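Local coordinates for protein AxyAgu115A (Amphibacillus xylanus NBRC 15112, PDB 6NPS) that is a family GH115 glycoside hydrolase that probably acts as an alpha-glucuronidase, releasing glucuronic acid side groups from arabinoglucuronoxylan, at residues 494-502 / 558-567. The protein carries 3 engineered substitutions. Sequence-based numbering, arbitrary orientation.
Sequences FAGVFNLEQ and EVDQQHFTAY
Val497 sets its two methyl groups against the turn that links helix 537-558 to helix 564-596. CG2 sits over the centre of one face of the His563 imidazole, a CH-pi contact of 3.5 Å to the ring centroid, while CG1, anti to the backbone N (chi1 -177°), lies 3.8 Å from Val559 CG2. The imidazole is steadied from within its own turn: His563 ND1 donates to Asp560 OD2 over 2.8 Å, close to the ring plane and on the syn lone pair of the carboxylate. The same OD2 accepts from two waters, one shared with Gly496 O and the other with Val497 O.

The Phe498 ring takes CG1 of Val497 over one face and brings CZ to 3.8 Å from Tyr567 CD1, the two ring planes standing at 85°. Phe498 CE2 lies over one face of the Phe494 ring, toward its rim, and the edge of that ring faces the first turn of helix 564-596, with CE1 3.9 Å from Tyr567 N.

At the other end, Gln502 NE2 gives a nearly straight 2.9 Å hydrogen bond to Glu558 OE2, which lies in the amide plane but is met on its anti side, the donor tilted out of the carboxylate plane. Gln502 OE1 meanwhile accepts from Asn499 N, and Asn499 OD1 from Gln502 N, a capping box that starts helix 500-519. The contact thus sets the 482-494/500-519 loop against the 537-558/564-596 loop. With OE1 accepting and NE2 donating, flipping the Gln502 amide would cost both bonds, which fixes its rotation.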
ATOM      1  N   PHE A 494     -20.695  42.255  -8.249  1.00 37.67           N
ATOM      2  CA  PHE A 494     -21.094  41.908  -9.613  1.00 34.84           C
ATOM      3  C   PHE A 494     -22.396  42.579 -10.061  1.00 41.30           C
ATOM      4  O   PHE A 494     -22.952  42.197 -11.096  1.00 38.18           O
ATOM      5  CB  PHE A 494     -21.193  40.395  -9.759  1.00 30.67           C
ATOM      6  CG  PHE A 494     -19.872  39.716  -9.606  1.00 30.68           C
ATOM      7  CD1 PHE A 494     -18.839  39.991 -10.496  1.00 33.71           C
ATOM      8  CD2 PHE A 494     -19.634  38.837  -8.564  1.00 32.93           C
ATOM      9  CE1 PHE A 494     -17.578  39.384 -10.338  1.00 34.87           C
ATOM     10  CE2 PHE A 494     -18.353  38.231  -8.403  1.00 33.63           C
ATOM     11  CZ  PHE A 494     -17.349  38.519  -9.291  1.00 34.36           C
ATOM     12  N   ALA A 495     -22.868  43.598  -9.338  1.00 43.56           N
ATOM     13  CA  ALA A 495     -24.020  44.368  -9.800  1.00 47.99           C
ATOM     14  C   ALA A 495     -23.767  44.879 -11.210  1.00 49.60           C
ATOM     15  O   ALA A 495     -22.711  45.445 -11.496  1.00 47.96           O
ATOM     16  CB  ALA A 495     -24.287  45.544  -8.862  1.00 45.86           C
ATOM     17  N   GLY A 496     -24.725  44.652 -12.105  1.00 50.79           N
ATOM     18  CA  GLY A 496     -24.563  45.108 -13.467  1.00 56.67           C
ATOM     19  C   GLY A 496     -23.697  44.223 -14.332  1.00 58.47           C
ATOM     20  O   GLY A 496     -23.687  44.402 -15.555  1.00 60.96           O
ATOM     21  N   VAL A 497     -22.971  43.276 -13.746  1.00 53.34           N
ATOM     22  CA  VAL A 497     -22.176  42.323 -14.510  1.00 47.16           C
ATOM     23  C   VAL A 497     -22.988  41.079 -14.848  1.00 45.12           C
ATOM     24  O   VAL A 497     -23.005  40.604 -15.990  1.00 46.05           O
ATOM     25  CB  VAL A 497     -20.914  41.946 -13.706  1.00 44.85           C
ATOM     26  CG1 VAL A 497     -20.053  41.013 -14.522  1.00 43.79           C
ATOM     27  CG2 VAL A 497     -20.151  43.187 -13.253  1.00 44.94           C
ATOM     28  N   PHE A 498     -23.628  40.518 -13.834  1.00 37.64           N
ATOM     29  CA  PHE A 498     -24.324  39.248 -13.911  1.00 37.13           C
ATOM     30  C   PHE A 498     -25.809  39.490 -13.672  1.00 40.66           C
ATOM     31  O   PHE A 498     -26.179  40.342 -12.858  1.00 44.01           O
ATOM     32  CB  PHE A 498     -23.759  38.307 -12.853  1.00 35.64           C
ATOM     33  CG  PHE A 498     -22.389  37.767 -13.180  1.00 39.09           C
ATOM     34  CD1 PHE A 498     -22.088  37.353 -14.483  1.00 40.73           C
ATOM     35  CD2 PHE A 498     -21.421  37.636 -12.194  1.00 37.40           C
ATOM     36  CE1 PHE A 498     -20.830  36.830 -14.788  1.00 38.21           C
ATOM     37  CE2 PHE A 498     -20.174  37.100 -12.482  1.00 37.35           C
ATOM     38  CZ  PHE A 498     -19.869  36.701 -13.785  1.00 38.62           C
ATOM     39  N   ASN A 499     -26.666  38.769 -14.378  1.00 41.95           N
ATOM     40  CA  ASN A 499     -28.082  38.900 -14.079  1.00 42.87           C
ATOM     41  C   ASN A 499     -28.411  38.039 -12.855  1.00 44.92           C
ATOM     42  O   ASN A 499     -27.540  37.387 -12.256  1.00 39.64           O
ATOM     43  CB  ASN A 499     -28.928  38.546 -15.308  1.00 43.09           C
ATOM     44  CG  ASN A 499     -28.709  37.131 -15.799  1.00 47.82           C
ATOM     45  OD1 ASN A 499     -28.457  36.201 -15.023  1.00 47.25           O
ATOM     46  ND2 ASN A 499     -28.831  36.948 -17.113  1.00 51.42           N
ATOM     47  N   LEU A 500     -29.696  38.002 -12.498  1.00 44.82           N
ATOM     48  CA  LEU A 500     -30.110  37.281 -11.299  1.00 47.73           C
ATOM     49  C   LEU A 500     -29.701  35.806 -11.342  1.00 43.84           C
ATOM     50  O   LEU A 500     -29.170  35.264 -10.355  1.00 38.02           O
ATOM     51  CB  LEU A 500     -31.619  37.432 -11.120  1.00 57.13           C
ATOM     52  CG  LEU A 500     -32.124  36.769  -9.851  1.00 67.88           C
ATOM     53  CD1 LEU A 500     -33.116  37.700  -9.173  1.00 72.90           C
ATOM     54  CD2 LEU A 500     -32.739  35.394 -10.188  1.00 72.99           C
ATOM     55  N   GLU A 501     -29.955  35.128 -12.474  1.00 41.40           N
ATOM     56  CA  GLU A 501     -29.628  33.714 -12.585  1.00 40.06           C
ATOM     57  C   GLU A 501     -28.114  33.488 -12.518  1.00 39.91           C
ATOM     58  O   GLU A 501     -27.651  32.497 -11.934  1.00 37.32           O
ATOM     59  CB  GLU A 501     -30.212  33.148 -13.893  1.00 47.27           C
ATOM     60  CG  GLU A 501     -29.491  31.921 -14.427  1.00 62.25           C
ATOM     61  CD  GLU A 501     -29.971  31.494 -15.815  1.00 79.03           C
ATOM     62  OE1 GLU A 501     -29.535  30.419 -16.302  1.00 78.81           O
ATOM     63  OE2 GLU A 501     -30.773  32.244 -16.420  1.00 84.77           O
ATOM     64  N   GLN A 502     -27.327  34.392 -13.116  1.00 34.09           N
ATOM     65  CA  GLN A 502     -25.871  34.267 -13.033  1.00 36.67           C
ATOM     66  C   GLN A 502     -25.369  34.486 -11.609  1.00 34.28           C
ATOM     67  O   GLN A 502     -24.432  33.799 -11.155  1.00 38.03           O
ATOM     68  CB  GLN A 502     -25.206  35.240 -14.001  1.00 34.21           C
ATOM     69  CG  GLN A 502     -25.522  34.898 -15.461  1.00 36.83           C
ATOM     70  CD  GLN A 502     -25.047  35.956 -16.407  1.00 40.20           C
ATOM     71  OE1 GLN A 502     -25.337  37.145 -16.225  1.00 38.16           O
ATOM     72  NE2 GLN A 502     -24.287  35.543 -17.427  1.00 44.52           N
ATOM     73  N   GLU A 558     -19.212  33.883 -20.147  1.00 39.91           N
ATOM     74  CA  GLU A 558     -20.255  34.925 -20.240  1.00 43.47           C
ATOM     75  C   GLU A 558     -19.810  36.292 -19.715  1.00 41.70           C
ATOM     76  O   GLU A 558     -20.271  37.316 -20.225  1.00 40.61           O
ATOM     77  CB  GLU A 558     -21.518  34.472 -19.506  1.00 45.74           C
ATOM     78  CG  GLU A 558     -22.234  33.358 -20.268  1.00 59.05           C
ATOM     79  CD  GLU A 558     -23.103  32.486 -19.374  1.00 75.57           C
ATOM     80  OE1 GLU A 558     -23.486  31.378 -19.821  1.00 81.73           O
ATOM     81  OE2 GLU A 558     -23.412  32.911 -18.236  1.00 80.75           O
ATOM     82  N   VAL A 559     -18.923  36.350 -18.720  1.00 36.85           N
ATOM     83  CA  VAL A 559     -18.537  37.653 -18.167  1.00 35.35           C
ATOM     84  C   VAL A 559     -17.916  38.530 -19.247  1.00 40.25           C
ATOM     85  O   VAL A 559     -17.177  38.053 -20.112  1.00 44.59           O
ATOM     86  CB  VAL A 559     -17.592  37.479 -16.963  1.00 34.72           C
ATOM     87  CG1 VAL A 559     -16.251  36.874 -17.390  1.00 36.06           C
ATOM     88  CG2 VAL A 559     -17.396  38.838 -16.206  1.00 34.78           C
ATOM     89  N   ASP A 560     -18.242  39.817 -19.230  1.00 46.74           N
ATOM     90  CA  ASP A 560     -17.666  40.740 -20.205  1.00 57.90           C
ATOM     91  C   ASP A 560     -16.196  41.028 -19.884  1.00 56.11           C
ATOM     92  O   ASP A 560     -15.725  40.826 -18.758  1.00 57.17           O
ATOM     93  CB  ASP A 560     -18.462  42.043 -20.249  1.00 69.49           C
ATOM     94  CG  ASP A 560     -18.387  42.804 -18.944  1.00 83.16           C
ATOM     95  OD1 ASP A 560     -17.447  43.609 -18.789  1.00 88.62           O
ATOM     96  OD2 ASP A 560     -19.251  42.585 -18.066  1.00 87.86           O
ATOM     97  N   GLN A 561     -15.477  41.529 -20.897  1.00 54.28           N
ATOM     98  CA  GLN A 561     -14.033  41.777 -20.791  1.00 52.27           C
ATOM     99  C   GLN A 561     -13.689  42.697 -19.627  1.00 51.27           C
ATOM    100  O   GLN A 561     -12.687  42.484 -18.935  1.00 50.23           O
ATOM    101  CB  GLN A 561     -13.535  42.405 -22.087  1.00 66.48           C
ATOM    102  CG  GLN A 561     -14.330  43.673 -22.381  1.00 82.65           C
ATOM    103  CD  GLN A 561     -14.316  44.102 -23.817  1.00 95.06           C
ATOM    104  OE1 GLN A 561     -13.285  44.467 -24.388  1.00 94.11           O
ATOM    105  NE2 GLN A 561     -15.471  43.998 -24.433  1.00101.22           N
ATOM    106  N   GLN A 562     -14.495  43.747 -19.416  1.00 48.64           N
ATOM    107  CA  GLN A 562     -14.218  44.737 -18.391  1.00 54.24           C
ATOM    108  C   GLN A 562     -14.254  44.126 -16.999  1.00 47.19           C
ATOM    109  O   GLN A 562     -13.570  44.604 -16.098  1.00 49.71           O
ATOM    110  CB  GLN A 562     -15.236  45.876 -18.511  1.00 68.54           C
ATOM    111  CG  GLN A 562     -14.765  47.195 -17.955  1.00 85.79           C
ATOM    112  CD  GLN A 562     -15.660  48.368 -18.335  1.00100.35           C
ATOM    113  OE1 GLN A 562     -16.755  48.187 -18.877  1.00103.39           O
ATOM    114  NE2 GLN A 562     -15.204  49.581 -18.024  1.00105.58           N
ATOM    115  N   HIS A 563     -15.037  43.074 -16.788  1.00 40.40           N
ATOM    116  CA  HIS A 563     -15.191  42.544 -15.446  1.00 37.40           C
ATOM    117  C   HIS A 563     -14.576  41.167 -15.307  1.00 35.62           C
ATOM    118  O   HIS A 563     -14.725  40.533 -14.253  1.00 36.98           O
ATOM    119  CB  HIS A 563     -16.677  42.550 -15.057  1.00 41.91           C
ATOM    120  CG  HIS A 563     -17.308  43.912 -15.124  1.00 46.12           C
ATOM    121  ND1 HIS A 563     -18.122  44.305 -16.170  1.00 46.54           N
ATOM    122  CD2 HIS A 563     -17.235  44.976 -14.283  1.00 45.76           C
ATOM    123  CE1 HIS A 563     -18.524  45.550 -15.971  1.00 47.86           C
ATOM    124  NE2 HIS A 563     -17.996  45.983 -14.838  1.00 49.39           N
ATOM    125  N   PHE A 564     -13.864  40.696 -16.343  1.00 38.93           N
ATOM    126  CA  PHE A 564     -13.252  39.368 -16.295  1.00 39.46           C
ATOM    127  C   PHE A 564     -12.273  39.233 -15.137  1.00 36.54           C
ATOM    128  O   PHE A 564     -12.282  38.222 -14.423  1.00 38.11           O
ATOM    129  CB  PHE A 564     -12.545  39.048 -17.619  1.00 38.66           C
ATOM    130  CG  PHE A 564     -11.909  37.694 -17.644  1.00 41.07           C
ATOM    131  CD1 PHE A 564     -12.668  36.554 -17.910  1.00 42.96           C
ATOM    132  CD2 PHE A 564     -10.543  37.552 -17.414  1.00 43.22           C
ATOM    133  CE1 PHE A 564     -12.089  35.300 -17.930  1.00 41.22           C
ATOM    134  CE2 PHE A 564      -9.945  36.283 -17.446  1.00 42.98           C
ATOM    135  CZ  PHE A 564     -10.709  35.166 -17.695  1.00 40.99           C
ATOM    136  N   THR A 565     -11.404  40.229 -14.943  1.00 39.26           N
ATOM    137  CA  THR A 565     -10.366  40.112 -13.920  1.00 41.09           C
ATOM    138  C   THR A 565     -10.967  39.861 -12.537  1.00 36.62           C
ATOM    139  O   THR A 565     -10.483  39.007 -11.783  1.00 37.46           O
ATOM    140  CB  THR A 565      -9.492  41.387 -13.914  1.00 49.36           C
ATOM    141  OG1 THR A 565      -8.682  41.427 -15.099  1.00 53.40           O
ATOM    142  CG2 THR A 565      -8.585  41.400 -12.715  1.00 51.00           C
ATOM    143  N   ALA A 566     -12.033  40.589 -12.198  1.00 32.64           N
ATOM    144  CA  ALA A 566     -12.708  40.401 -10.914  1.00 36.50           C
ATOM    145  C   ALA A 566     -13.379  39.041 -10.818  1.00 31.52           C
ATOM    146  O   ALA A 566     -13.277  38.372  -9.792  1.00 33.69           O
ATOM    147  CB  ALA A 566     -13.727  41.532 -10.692  1.00 36.89           C
ATOM    148  N   TYR A 567     -14.088  38.610 -11.863  1.00 31.89           N
ATOM    149  CA  TYR A 567     -14.626  37.254 -11.859  1.00 31.90           C
ATOM    150  C   TYR A 567     -13.512  36.224 -11.624  1.00 29.74           C
ATOM    151  O   TYR A 567     -13.620  35.338 -10.761  1.00 30.20           O
ATOM    152  CB  TYR A 567     -15.376  36.965 -13.173  1.00 31.23           C
ATOM    153  CG  TYR A 567     -15.817  35.523 -13.203  1.00 34.13           C
ATOM    154  CD1 TYR A 567     -16.792  35.058 -12.323  1.00 35.17           C
ATOM    155  CD2 TYR A 567     -15.232  34.618 -14.069  1.00 31.77           C
ATOM    156  CE1 TYR A 567     -17.163  33.739 -12.301  1.00 33.86           C
ATOM    157  CE2 TYR A 567     -15.597  33.298 -14.050  1.00 29.66           C
ATOM    158  CZ  TYR A 567     -16.570  32.877 -13.178  1.00 33.16           C
ATOM    159  OH  TYR A 567     -16.923  31.556 -13.167  1.00 34.72           O
TER
HETATM  160  O   HOH W   1     -21.709  44.196 -17.728  1.00 70.46           O
HETATM  161  O   HOH W   2     -21.024  40.573 -17.938  1.00 48.38           O